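Local structure of phospholethanolamine N-methyltransferase 2 (Haemonchus contortus, 4KRI) at residues F176-D181 / L253-M257; G230-G234 / M257-A261; Q300-T305 / Q346-K350. The protein probably transfers methyl groups from S-adenosylmethionine to phosphomonomethylethanolamine, as part of phosphocholine synthesis in this parasitic nematode. One frame throughout, in Å; residues are numbered along the deposited sequence.

Contact 1. Residues F176-D181 / L253-M257; sequences FRDFLD and LSTNM. With SAH (S-adenosyl-L-homocysteine), chain D.
Asp181 presents its carboxylate to the start of helix 255-268. Its OD1 takes a hydrogen bond from Ser254 OG at 2.7 Å, with the donor nearly in line with the C-O bond. Asn256 N adds a weak bond to the same OD1, at 3.4 Å. Thr255 OG1 lies 3.0 Å from Asp181 OD2, but another acceptor competes for its proton. The Asp181 torsion, CG beside the backbone N at chi1 -77°, brings the carboxylate across to these groups. Ser254 OG also accepts from Met257 N at 3.1 Å, an N-cap.

Beside this polar patch, Leu253 points at helix 176-184. Its CD2 meets Phe176 CD2 at 3.4 Å, oblique to the ring. Its CG packs on Arg177 CB, and its CB lies 4.0 Å from Leu180 CD1. That same methyl of Leu180 sits over one face of Phe176, toward the rim.

Further out, Arg177 forms salt bridges with Asp120 and Asp123 of helix 114-124. Its approach to Asp181 is long and out of the guanidinium plane, so only the charges interact. Asn256 ND2 is hydrogen-bonded to Tyr185 O.

Phe176, Leu180, Leu253, Ser254 and Met257 line the S-adenosylhomocysteine pocket. Leu253 and Ser254 directly follow strand 247-252, whose last residue, Asp252, is hydrogen-bonded to the ligand. This is as expected of a Rossmann-like methyltransferase.

Contact 2. Residues G230-G234 / M257-A261; sequences GVGIG and MLAVA. With SAH (S-adenosyl-L-homocysteine), chain D.
Ile233 and Val260 run alongside each other in the same direction. The bump on the loop is the CG2 methyl of Ile233. It fills a hollow on helix 255-268 formed by Val260 CB, Met257 SD and the carbonyl oxygen of Met257. Val260 CB is 3.6 Å from Ile233 CG2, and Met257 SD is 3.7 Å from that methyl. The first torsion of Ile233 (chi1 62°) places CG1 between the backbone N and the carbonyl carbon, which leaves CG2 as the branch that enters the hollow.

Ala261 supplies a smaller bump in return. Its CB nestles against the backbone of the loop, near Gly232 O, Ile233 O and Gly234 N. The main chains come close here: Ile233 CA and Ala261 CA are 4.3 Å apart. Ala261 CA also makes a CA-H...O contact with Ile233 O at 3.3 Å.

The loop follows strand 225-229 and leads into helix 235-244. Gly230 and Gly232 are consistent with the first two glycines of the GxGxxG motif of Rossmann-like methyltransferases. Gly230 O accepts a hydrogen bond from the amino N of S-adenosylhomocysteine at 2.8 Å. Gly232 CA comes within 3.6 Å of the CB of the ligand. Gly230, Gly232 and Gly234 all have positive phi. Val231 to Gly234 form a type II' turn, closed by Gly234 N to Val231 O.

No hydrogen bond joins the two segments. Gly232 O and Met257 O stand 3.5 Å apart, but both are acceptors. Gly232 N is instead hydrogen-bonded to Asp252. At the other flank Leu258 starts away from the loop and then curls back, putting CD1 3.6 Å from Val231 CG1. The two side chains are set roughly perpendicular, and both also touch Tyr275 of strand 273-277.

Contact 3. Residues Q300-T305 / Q346-K350; sequences QHIKDT and QYYLK. With SAH (S-adenosyl-L-homocysteine), chain D; 1SH (2-(methylamino)ethyl dihydrogen phosphate), chain E.
Tyr347 is met by Gln300 over one face and by His301 at its edge. Gln300 lies alongside it, with CG over that face, 3.7 Å from the ring centroid, in a CH-pi contact. The Gln300 amide is turned 80° from the ring plane. Its NE2 and OE1 are bonded elsewhere, to Asp297 O and Tyr327 N. This amide position follows from a bend at chi2 (-82°).

His301 and Tyr347 form a T-shaped pair. The edge of Tyr347 points at the face of His301, with planes at 73° and centroids 5.3 Å apart. The imidazole is held at both nitrogens. NE2 is hydrogen-bonded to Tyr185 OH, and ND1 meets a water in the ring plane at 2.7 Å. His301 CB packs 3.5 Å from C8 of S-adenosylhomocysteine.

Tyr348 is turned the other way. Lys303 crosses it obliquely, with its CB centred over one face, 3.6 Å from the ring centroid. The extended lysine chain runs on across the ring, and a water lies between Lys303 NZ and Tyr348 OH. Thr305 and Lys350 pass one another antiparallel, with Thr305 OG1 3.1 Å from Lys350 NZ.

One backbone bond joins the segments, from Tyr348 N to Gln300 O at 2.8 Å. It comes just after the Schellman motif at Gln346 that ends helix 336-345.

Tyr347 OH donates to O1 of the bound phosphate ester at 2.8 Å and is also hydrogen-bonded to Gln184 NE2. Its proton is therefore committed to the phosphate. Ring packing and phosphate binding together fix the tyrosine, which links the His301 wall of the cofactor pocket to the substrate site.

Going from the N terminus, the first segment used is on helix 176-184. Contact 1 closes a long loop from this helix to the start of helix 255-268. Contact 2 opens inside that loop, at the turn after strand 225-229, and ends just beyond contact 1 on the same helix. The two loops therefore cross rather than nest, and they share Met257. Contact 3 follows in series. It joins the segment before helix 305-315 to the one between helices 336-345 and 352-362. It meets contact 1 where Phe176 packs on His301 and Phe179 on Gln346, but does not touch contact 2. All three border S-adenosylhomocysteine, and contact 3 also reaches the phosphate substrate.

Contact 1. Residues F176-D181 / L253-M257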
loop_
_atom_site.group_PDB
_atom_site.type_symbol
_atom_site.label_atom_id
_atom_site.label_comp_id
_atom_site.label_asym_id
_atom_site.label_seq_id
_atom_site.Cartn_x
_atom_site.Cartn_y
_atom_site.Cartn_z
ATOM N N PHE A 176 -12.073 -4.172 -0.541
ATOM C CA PHE A 176 -10.882 -5.008 -0.484
ATOM C C PHE A 176 -9.972 -4.534 0.652
ATOM O O PHE A 176 -9.500 -5.343 1.450
ATOM C CB PHE A 176 -10.158 -4.940 -1.840
ATOM C CG PHE A 176 -8.965 -5.859 -1.959
ATOM C CD1 PHE A 176 -8.851 -7.001 -1.173
ATOM C CD2 PHE A 176 -7.960 -5.578 -2.876
ATOM C CE1 PHE A 176 -7.748 -7.838 -1.292
ATOM C CE2 PHE A 176 -6.858 -6.408 -3.002
ATOM C CZ PHE A 176 -6.752 -7.537 -2.203
ATOM N N ARG A 177 -9.754 -3.219 0.726
ATOM C CA ARG A 177 -8.914 -2.625 1.764
ATOM C C ARG A 177 -9.478 -2.950 3.143
ATOM O O ARG A 177 -8.742 -3.349 4.045
ATOM C CB ARG A 177 -8.820 -1.102 1.583
ATOM C CG ARG A 177 -7.743 -0.436 2.430
ATOM C CD ARG A 177 -7.743 1.094 2.277
ATOM N NE ARG A 177 -8.951 1.700 2.838
ATOM C CZ ARG A 177 -9.063 2.136 4.091
ATOM N NH1 ARG A 177 -8.039 2.053 4.929
ATOM N NH2 ARG A 177 -10.206 2.658 4.512
ATOM N N ASP A 178 -10.788 -2.794 3.297
ATOM C CA ASP A 178 -11.407 -3.022 4.597
ATOM C C ASP A 178 -11.382 -4.500 4.961
ATOM O O ASP A 178 -11.211 -4.859 6.125
ATOM C CB ASP A 178 -12.836 -2.475 4.636
ATOM C CG ASP A 178 -12.882 -0.959 4.726
ATOM O OD1 ASP A 178 -11.875 -0.348 5.144
ATOM O OD2 ASP A 178 -13.942 -0.382 4.390
ATOM N N PHE A 179 -11.542 -5.358 3.959
ATOM C CA PHE A 179 -11.444 -6.792 4.177
ATOM C C PHE A 179 -10.080 -7.185 4.744
ATOM O O PHE A 179 -10.006 -7.969 5.690
ATOM C CB PHE A 179 -11.698 -7.558 2.880
ATOM C CG PHE A 179 -11.375 -9.020 2.979
ATOM C CD1 PHE A 179 -12.222 -9.889 3.656
ATOM C CD2 PHE A 179 -10.219 -9.525 2.407
ATOM C CE1 PHE A 179 -11.915 -11.238 3.758
ATOM C CE2 PHE A 179 -9.909 -10.867 2.505
ATOM C CZ PHE A 179 -10.752 -11.722 3.185
ATOM N N LEU A 180 -9.016 -6.652 4.150
ATOM C CA LEU A 180 -7.650 -6.907 4.610
ATOM C C LEU A 180 -7.453 -6.406 6.050
ATOM O O LEU A 180 -6.936 -7.130 6.900
ATOM C CB LEU A 180 -6.635 -6.225 3.683
ATOM C CG LEU A 180 -6.525 -6.736 2.240
ATOM C CD1 LEU A 180 -5.708 -5.782 1.365
ATOM C CD2 LEU A 180 -5.901 -8.114 2.237
ATOM N N ASP A 181 -7.882 -5.174 6.314
ATOM C CA ASP A 181 -7.676 -4.534 7.622
ATOM C C ASP A 181 -8.542 -5.131 8.736
ATOM O O ASP A 181 -8.199 -5.024 9.916
ATOM C CB ASP A 181 -7.960 -3.023 7.539
ATOM C CG ASP A 181 -6.826 -2.231 6.889
ATOM O OD1 ASP A 181 -5.661 -2.681 6.932
ATOM O OD2 ASP A 181 -7.109 -1.134 6.350
ATOM N N LEU A 253 -1.842 -2.031 0.329
ATOM C CA LEU A 253 -3.213 -1.563 0.387
ATOM C C LEU A 253 -3.662 -1.430 1.833
ATOM O O LEU A 253 -4.566 -0.651 2.144
ATOM C CB LEU A 253 -4.126 -2.531 -0.380
ATOM C CG LEU A 253 -5.578 -2.071 -0.549
ATOM C CD1 LEU A 253 -5.652 -0.622 -1.014
ATOM C CD2 LEU A 253 -6.291 -2.963 -1.535
ATOM N N SER A 254 -3.022 -2.180 2.726
ATOM C CA SER A 254 -3.436 -2.166 4.124
ATOM C C SER A 254 -2.822 -1.021 4.920
ATOM O O SER A 254 -1.601 -0.946 5.051
ATOM C CB SER A 254 -3.079 -3.495 4.786
ATOM O OG SER A 254 -3.216 -3.400 6.200
ATOM N N THR A 255 -3.660 -0.134 5.466
ATOM C CA THR A 255 -3.166 0.933 6.327
ATOM C C THR A 255 -2.648 0.391 7.651
ATOM O O THR A 255 -1.743 0.979 8.240
ATOM C CB THR A 255 -4.225 2.010 6.617
ATOM O OG1 THR A 255 -5.485 1.383 6.878
ATOM C CG2 THR A 255 -4.347 2.962 5.432
ATOM N N ASN A 256 -3.223 -0.707 8.134
ATOM C CA ASN A 256 -2.686 -1.365 9.325
ATOM C C ASN A 256 -1.222 -1.781 9.147
ATOM O O ASN A 256 -0.393 -1.552 10.033
ATOM C CB ASN A 256 -3.510 -2.589 9.719
ATOM C CG ASN A 256 -4.811 -2.230 10.388
ATOM O OD1 ASN A 256 -4.995 -1.108 10.849
ATOM N ND2 ASN A 256 -5.720 -3.204 10.472
ATOM N N MET A 257 -0.918 -2.381 7.999
ATOM C CA MET A 257 0.439 -2.794 7.667
ATOM C C MET A 257 1.362 -1.595 7.527
ATOM O O MET A 257 2.435 -1.535 8.140
ATOM C CB MET A 257 0.449 -3.560 6.334
ATOM C CG MET A 257 -0.116 -4.943 6.401
ATOM S SD MET A 257 1.012 -6.015 7.305
ATOM C CE MET A 257 0.559 -7.598 6.663
HETATM N N SAH D . 6.112 -8.467 1.423
HETATM C CA SAH D . 5.940 -8.395 2.897
HETATM C CB SAH D . 4.407 -8.494 3.263
HETATM C CG SAH D . 3.700 -9.818 2.994
HETATM S SD SAH D . 1.930 -9.761 3.418
HETATM C C SAH D . 6.798 -9.376 3.593
HETATM O O SAH D . 7.593 -10.058 2.961
HETATM O OXT SAH D . 6.875 -9.336 4.810
HETATM C "C5'" SAH D . 1.018 -9.330 1.925
HETATM C "C4'" SAH D . 0.750 -7.943 1.753
HETATM O "O4'" SAH D . 0.217 -7.737 0.417
HETATM C "C3'" SAH D . -0.323 -7.500 2.673
HETATM O "O3'" SAH D . 0.189 -6.477 3.499
HETATM C "C2'" SAH D . -1.392 -6.981 1.818
HETATM O "O2'" SAH D . -2.025 -5.846 2.361
HETATM C "C1'" SAH D . -0.671 -6.674 0.546
HETATM N N9 SAH D . -1.590 -6.549 -0.638
HETATM C C8 SAH D . -2.497 -7.457 -1.065
HETATM N N7 SAH D . -3.055 -6.992 -2.188
HETATM C C5 SAH D . -2.494 -5.802 -2.489
HETATM C C6 SAH D . -2.690 -4.886 -3.531
HETATM N N6 SAH D . -3.619 -5.111 -4.523
HETATM N N1 SAH D . -1.941 -3.761 -3.531
HETATM C C2 SAH D . -1.035 -3.522 -2.576
HETATM N N3 SAH D . -0.819 -4.386 -1.568
HETATM C C4 SAH D . -1.542 -5.520 -1.494
#

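Contact 2. Residues G230-G234 / M257-A261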
loop_
_atom_site.group_PDB
_atom_site.type_symbol
_atom_site.label_atom_id
_atom_site.label_comp_id
_atom_site.label_asym_id
_atom_site.label_seq_id
_atom_site.Cartn_x
_atom_site.Cartn_y
_atom_site.Cartn_z
ATOM N N GLY A 230 3.141 -4.863 -2.072
ATOM C CA GLY A 230 2.670 -5.588 -0.906
ATOM C C GLY A 230 3.740 -5.667 0.160
ATOM O O GLY A 230 4.039 -6.736 0.682
ATOM N N VAL A 231 4.277 -4.509 0.505
ATOM C CA VAL A 231 5.464 -4.396 1.338
ATOM C C VAL A 231 5.222 -4.730 2.822
ATOM O O VAL A 231 6.175 -4.923 3.584
ATOM C CB VAL A 231 6.079 -2.986 1.149
ATOM C CG1 VAL A 231 5.238 -1.929 1.850
ATOM C CG2 VAL A 231 7.526 -2.957 1.611
ATOM N N GLY A 232 3.955 -4.826 3.227
ATOM C CA GLY A 232 3.621 -5.262 4.575
ATOM C C GLY A 232 4.154 -4.287 5.617
ATOM O O GLY A 232 4.005 -3.077 5.463
ATOM N N ILE A 233 4.806 -4.804 6.660
ATOM C CA ILE A 233 5.355 -3.922 7.687
ATOM C C ILE A 233 6.794 -3.497 7.413
ATOM O O ILE A 233 7.437 -2.875 8.266
ATOM C CB ILE A 233 5.209 -4.498 9.109
ATOM C CG1 ILE A 233 5.972 -5.812 9.258
ATOM C CG2 ILE A 233 3.742 -4.673 9.463
ATOM C CD1 ILE A 233 5.911 -6.362 10.682
ATOM N N GLY A 234 7.288 -3.815 6.214
ATOM C CA GLY A 234 8.452 -3.111 5.687
ATOM C C GLY A 234 9.790 -3.835 5.731
ATOM O O GLY A 234 10.783 -3.334 5.188
ATOM N N MET A 257 -0.918 -2.381 7.999
ATOM C CA MET A 257 0.439 -2.794 7.667
ATOM C C MET A 257 1.362 -1.595 7.527
ATOM O O MET A 257 2.435 -1.535 8.140
ATOM C CB MET A 257 0.449 -3.560 6.334
ATOM C CG MET A 257 -0.116 -4.943 6.401
ATOM S SD MET A 257 1.012 -6.015 7.305
ATOM C CE MET A 257 0.559 -7.598 6.663
ATOM N N LEU A 258 0.954 -0.630 6.711
ATOM C CA LEU A 258 1.857 0.461 6.396
ATOM C C LEU A 258 2.057 1.399 7.584
ATOM O O LEU A 258 3.109 2.025 7.711
ATOM C CB LEU A 258 1.386 1.219 5.152
ATOM C CG LEU A 258 2.580 1.677 4.312
ATOM C CD1 LEU A 258 3.255 0.473 3.690
ATOM C CD2 LEU A 258 2.184 2.688 3.251
ATOM N N ALA A 259 1.070 1.481 8.477
ATOM C CA ALA A 259 1.254 2.269 9.692
ATOM C C ALA A 259 2.507 1.812 10.440
ATOM O O ALA A 259 3.258 2.641 10.981
ATOM C CB ALA A 259 0.035 2.147 10.592
ATOM N N VAL A 260 2.721 0.499 10.471
ATOM C CA VAL A 260 3.872 -0.085 11.159
ATOM C C VAL A 260 5.166 0.196 10.404
ATOM O O VAL A 260 6.169 0.607 10.990
ATOM C CB VAL A 260 3.711 -1.596 11.327
ATOM C CG1 VAL A 260 4.920 -2.185 12.027
ATOM C CG2 VAL A 260 2.439 -1.908 12.101
ATOM N N ALA A 261 5.136 -0.019 9.097
ATOM C CA ALA A 261 6.299 0.268 8.268
ATOM C C ALA A 261 6.737 1.729 8.415
ATOM O O ALA A 261 7.925 2.019 8.553
ATOM C CB ALA A 261 6.002 -0.074 6.796
HETATM N N SAH D . 6.112 -8.467 1.423
HETATM C CA SAH D . 5.940 -8.395 2.897
HETATM C CB SAH D . 4.407 -8.494 3.263
HETATM C CG SAH D . 3.700 -9.818 2.994
HETATM S SD SAH D . 1.930 -9.761 3.418
HETATM C C SAH D . 6.798 -9.376 3.593
HETATM O O SAH D . 7.593 -10.058 2.961
HETATM O OXT SAH D . 6.875 -9.336 4.810
HETATM C "C5'" SAH D . 1.018 -9.330 1.925
HETATM C "C4'" SAH D . 0.750 -7.943 1.753
HETATM O "O4'" SAH D . 0.217 -7.737 0.417
HETATM C "C3'" SAH D . -0.323 -7.500 2.673
HETATM O "O3'" SAH D . 0.189 -6.477 3.499
HETATM C "C2'" SAH D . -1.392 -6.981 1.818
HETATM O "O2'" SAH D . -2.025 -5.846 2.361
HETATM C "C1'" SAH D . -0.671 -6.674 0.546
HETATM N N9 SAH D . -1.590 -6.549 -0.638
HETATM C C8 SAH D . -2.497 -7.457 -1.065
HETATM N N7 SAH D . -3.055 -6.992 -2.188
HETATM C C5 SAH D . -2.494 -5.802 -2.489
HETATM C C6 SAH D . -2.690 -4.886 -3.531
HETATM N N6 SAH D . -3.619 -5.111 -4.523
HETATM N N1 SAH D . -1.941 -3.761 -3.531
HETATM C C2 SAH D . -1.035 -3.522 -2.576
HETATM N N3 SAH D . -0.819 -4.386 -1.568
HETATM C C4 SAH D . -1.542 -5.520 -1.494
#

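Contact 3. Residues Q300-T305 / Q346-K350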
loop_
_atom_site.group_PDB
_atom_site.type_symbol
_atom_site.label_atom_id
_atom_site.label_comp_id
_atom_site.label_asym_id
_atom_site.label_seq_id
_atom_site.Cartn_x
_atom_site.Cartn_y
_atom_site.Cartn_z
ATOM N N GLN A 300 -1.131 -13.692 -4.169
ATOM C CA GLN A 300 -2.260 -14.602 -3.966
ATOM C C GLN A 300 -3.514 -13.836 -3.517
ATOM O O GLN A 300 -4.626 -14.362 -3.581
ATOM C CB GLN A 300 -1.918 -15.735 -2.982
ATOM C CG GLN A 300 -1.751 -15.307 -1.527
ATOM C CD GLN A 300 -0.378 -14.751 -1.234
ATOM O OE1 GLN A 300 0.594 -15.068 -1.928
ATOM N NE2 GLN A 300 -0.286 -13.918 -0.208
ATOM N N HIS A 301 -3.330 -12.594 -3.066
ATOM C CA HIS A 301 -4.447 -11.713 -2.709
ATOM C C HIS A 301 -5.121 -11.082 -3.929
ATOM O O HIS A 301 -6.240 -10.569 -3.825
ATOM C CB HIS A 301 -3.964 -10.565 -1.795
ATOM C CG HIS A 301 -3.611 -10.992 -0.407
ATOM N ND1 HIS A 301 -4.554 -11.432 0.499
ATOM C CD2 HIS A 301 -2.425 -10.997 0.254
ATOM C CE1 HIS A 301 -3.964 -11.710 1.649
ATOM N NE2 HIS A 301 -2.675 -11.457 1.527
ATOM N N ILE A 302 -4.447 -11.120 -5.078
ATOM C CA ILE A 302 -4.858 -10.323 -6.235
ATOM C C ILE A 302 -5.484 -11.166 -7.331
ATOM O O ILE A 302 -4.839 -12.068 -7.871
ATOM C CB ILE A 302 -3.657 -9.545 -6.796
ATOM C CG1 ILE A 302 -3.164 -8.551 -5.747
ATOM C CG2 ILE A 302 -4.033 -8.807 -8.078
ATOM C CD1 ILE A 302 -1.870 -7.828 -6.137
ATOM N N LYS A 303 -6.744 -10.875 -7.654
ATOM C CA LYS A 303 -7.481 -11.669 -8.634
ATOM C C LYS A 303 -6.966 -11.447 -10.050
ATOM O O LYS A 303 -6.652 -12.414 -10.760
ATOM C CB LYS A 303 -8.977 -11.353 -8.560
ATOM C CG LYS A 303 -9.841 -12.154 -9.541
ATOM C CD LYS A 303 -11.315 -11.884 -9.314
ATOM C CE LYS A 303 -12.153 -12.743 -10.248
ATOM N NZ LYS A 303 -13.610 -12.564 -10.049
ATOM N N ASP A 304 -6.881 -10.185 -10.464
ATOM C CA ASP A 304 -6.542 -9.882 -11.856
ATOM C C ASP A 304 -5.040 -9.906 -12.109
ATOM O O ASP A 304 -4.410 -8.858 -12.235
ATOM C CB ASP A 304 -7.116 -8.522 -12.285
ATOM C CG ASP A 304 -7.270 -8.396 -13.790
ATOM O OD1 ASP A 304 -6.583 -9.125 -14.545
ATOM O OD2 ASP A 304 -8.095 -7.567 -14.230
ATOM N N THR A 305 -4.471 -11.102 -12.214
ATOM C CA THR A 305 -3.035 -11.236 -12.478
ATOM C C THR A 305 -2.604 -10.585 -13.799
ATOM O O THR A 305 -1.544 -9.945 -13.868
ATOM C CB THR A 305 -2.613 -12.714 -12.475
ATOM O OG1 THR A 305 -3.213 -13.377 -11.358
ATOM C CG2 THR A 305 -1.102 -12.838 -12.384
ATOM N N GLN A 346 -9.832 -15.516 0.960
ATOM C CA GLN A 346 -10.070 -14.947 -0.366
ATOM C C GLN A 346 -8.829 -14.940 -1.257
ATOM O O GLN A 346 -8.586 -13.983 -1.999
ATOM C CB GLN A 346 -10.659 -13.540 -0.253
ATOM C CG GLN A 346 -11.944 -13.518 0.539
ATOM C CD GLN A 346 -13.037 -12.789 -0.192
ATOM O OE1 GLN A 346 -13.316 -11.620 0.089
ATOM N NE2 GLN A 346 -13.658 -13.468 -1.156
ATOM N N TYR A 347 -8.057 -16.020 -1.210
ATOM C CA TYR A 347 -6.922 -16.141 -2.117
ATOM C C TYR A 347 -7.382 -16.505 -3.523
ATOM O O TYR A 347 -8.302 -17.315 -3.700
ATOM C CB TYR A 347 -5.946 -17.206 -1.633
ATOM C CG TYR A 347 -5.166 -16.844 -0.386
ATOM C CD1 TYR A 347 -4.937 -15.526 -0.029
ATOM C CD2 TYR A 347 -4.649 -17.842 0.425
ATOM C CE1 TYR A 347 -4.205 -15.218 1.123
ATOM C CE2 TYR A 347 -3.930 -17.553 1.562
ATOM C CZ TYR A 347 -3.709 -16.244 1.911
ATOM O OH TYR A 347 -2.981 -15.985 3.053
ATOM N N TYR A 348 -6.732 -15.900 -4.515
ATOM C CA TYR A 348 -6.935 -16.262 -5.916
ATOM C C TYR A 348 -5.683 -16.980 -6.394
ATOM O O TYR A 348 -4.748 -16.355 -6.905
ATOM C CB TYR A 348 -7.221 -15.005 -6.757
ATOM C CG TYR A 348 -8.550 -14.382 -6.404
ATOM C CD1 TYR A 348 -9.725 -14.872 -6.949
ATOM C CD2 TYR A 348 -8.634 -13.341 -5.491
ATOM C CE1 TYR A 348 -10.945 -14.326 -6.618
ATOM C CE2 TYR A 348 -9.855 -12.789 -5.156
ATOM C CZ TYR A 348 -11.004 -13.284 -5.726
ATOM O OH TYR A 348 -12.229 -12.746 -5.407
ATOM N N LEU A 349 -5.647 -18.295 -6.199
ATOM C CA LEU A 349 -4.425 -19.060 -6.482
ATOM C C LEU A 349 -4.288 -19.507 -7.931
ATOM O O LEU A 349 -5.270 -19.889 -8.586
ATOM C CB LEU A 349 -4.335 -20.293 -5.580
ATOM C CG LEU A 349 -4.405 -20.048 -4.075
ATOM C CD1 LEU A 349 -4.479 -21.393 -3.350
ATOM C CD2 LEU A 349 -3.216 -19.214 -3.595
ATOM N N LYS A 350 -3.049 -19.477 -8.412
ATOM C CA LYS A 350 -2.712 -19.952 -9.748
ATOM C C LYS A 350 -1.603 -20.987 -9.648
ATOM O O LYS A 350 -0.925 -21.075 -8.619
ATOM C CB LYS A 350 -2.203 -18.792 -10.602
ATOM C CG LYS A 350 -3.172 -17.647 -10.766
ATOM C CD LYS A 350 -3.573 -17.517 -12.213
ATOM C CE LYS A 350 -3.957 -16.098 -12.561
ATOM N NZ LYS A 350 -5.232 -15.661 -11.932
HETATM N N SAH D . 6.112 -8.467 1.423
HETATM C CA SAH D . 5.940 -8.395 2.897
HETATM C CB SAH D . 4.407 -8.494 3.263
HETATM C CG SAH D . 3.700 -9.818 2.994
HETATM S SD SAH D . 1.930 -9.761 3.418
HETATM C C SAH D . 6.798 -9.376 3.593
HETATM O O SAH D . 7.593 -10.058 2.961
HETATM O OXT SAH D . 6.875 -9.336 4.810
HETATM C "C5'" SAH D . 1.018 -9.330 1.925
HETATM C "C4'" SAH D . 0.750 -7.943 1.753
HETATM O "O4'" SAH D . 0.217 -7.737 0.417
HETATM C "C3'" SAH D . -0.323 -7.500 2.673
HETATM O "O3'" SAH D . 0.189 -6.477 3.499
HETATM C "C2'" SAH D . -1.392 -6.981 1.818
HETATM O "O2'" SAH D . -2.025 -5.846 2.361
HETATM C "C1'" SAH D . -0.671 -6.674 0.546
HETATM N N9 SAH D . -1.590 -6.549 -0.638
HETATM C C8 SAH D . -2.497 -7.457 -1.065
HETATM N N7 SAH D . -3.055 -6.992 -2.188
HETATM C C5 SAH D . -2.494 -5.802 -2.489
HETATM C C6 SAH D . -2.690 -4.886 -3.531
HETATM N N6 SAH D . -3.619 -5.111 -4.523
HETATM N N1 SAH D . -1.941 -3.761 -3.531
HETATM C C2 SAH D . -1.035 -3.522 -2.576
HETATM N N3 SAH D . -0.819 -4.386 -1.568
HETATM C C4 SAH D . -1.542 -5.520 -1.494
HETATM O O4 1SH E . -0.296 -18.516 5.764
HETATM P P1 1SH E . -1.419 -17.499 5.945
HETATM O O1 1SH E . -2.586 -17.801 5.090
HETATM O O3 1SH E . -1.855 -17.475 7.460
HETATM O O2 1SH E . -0.875 -16.076 5.511
HETATM C C1 1SH E . 0.259 -15.633 6.052
HETATM C C2 1SH E . 0.841 -14.369 5.434
HETATM N N1 1SH E . 1.314 -14.459 4.081
HETATM C C3 1SH E . 1.652 -13.149 3.654
HETATM O O HOH W 1 -8.354 -11.251 -2.298
HETATM O O HOH W 2 -7.178 -11.824 0.102
HETATM O O HOH W 3 -14.369 -12.634 -7.487
#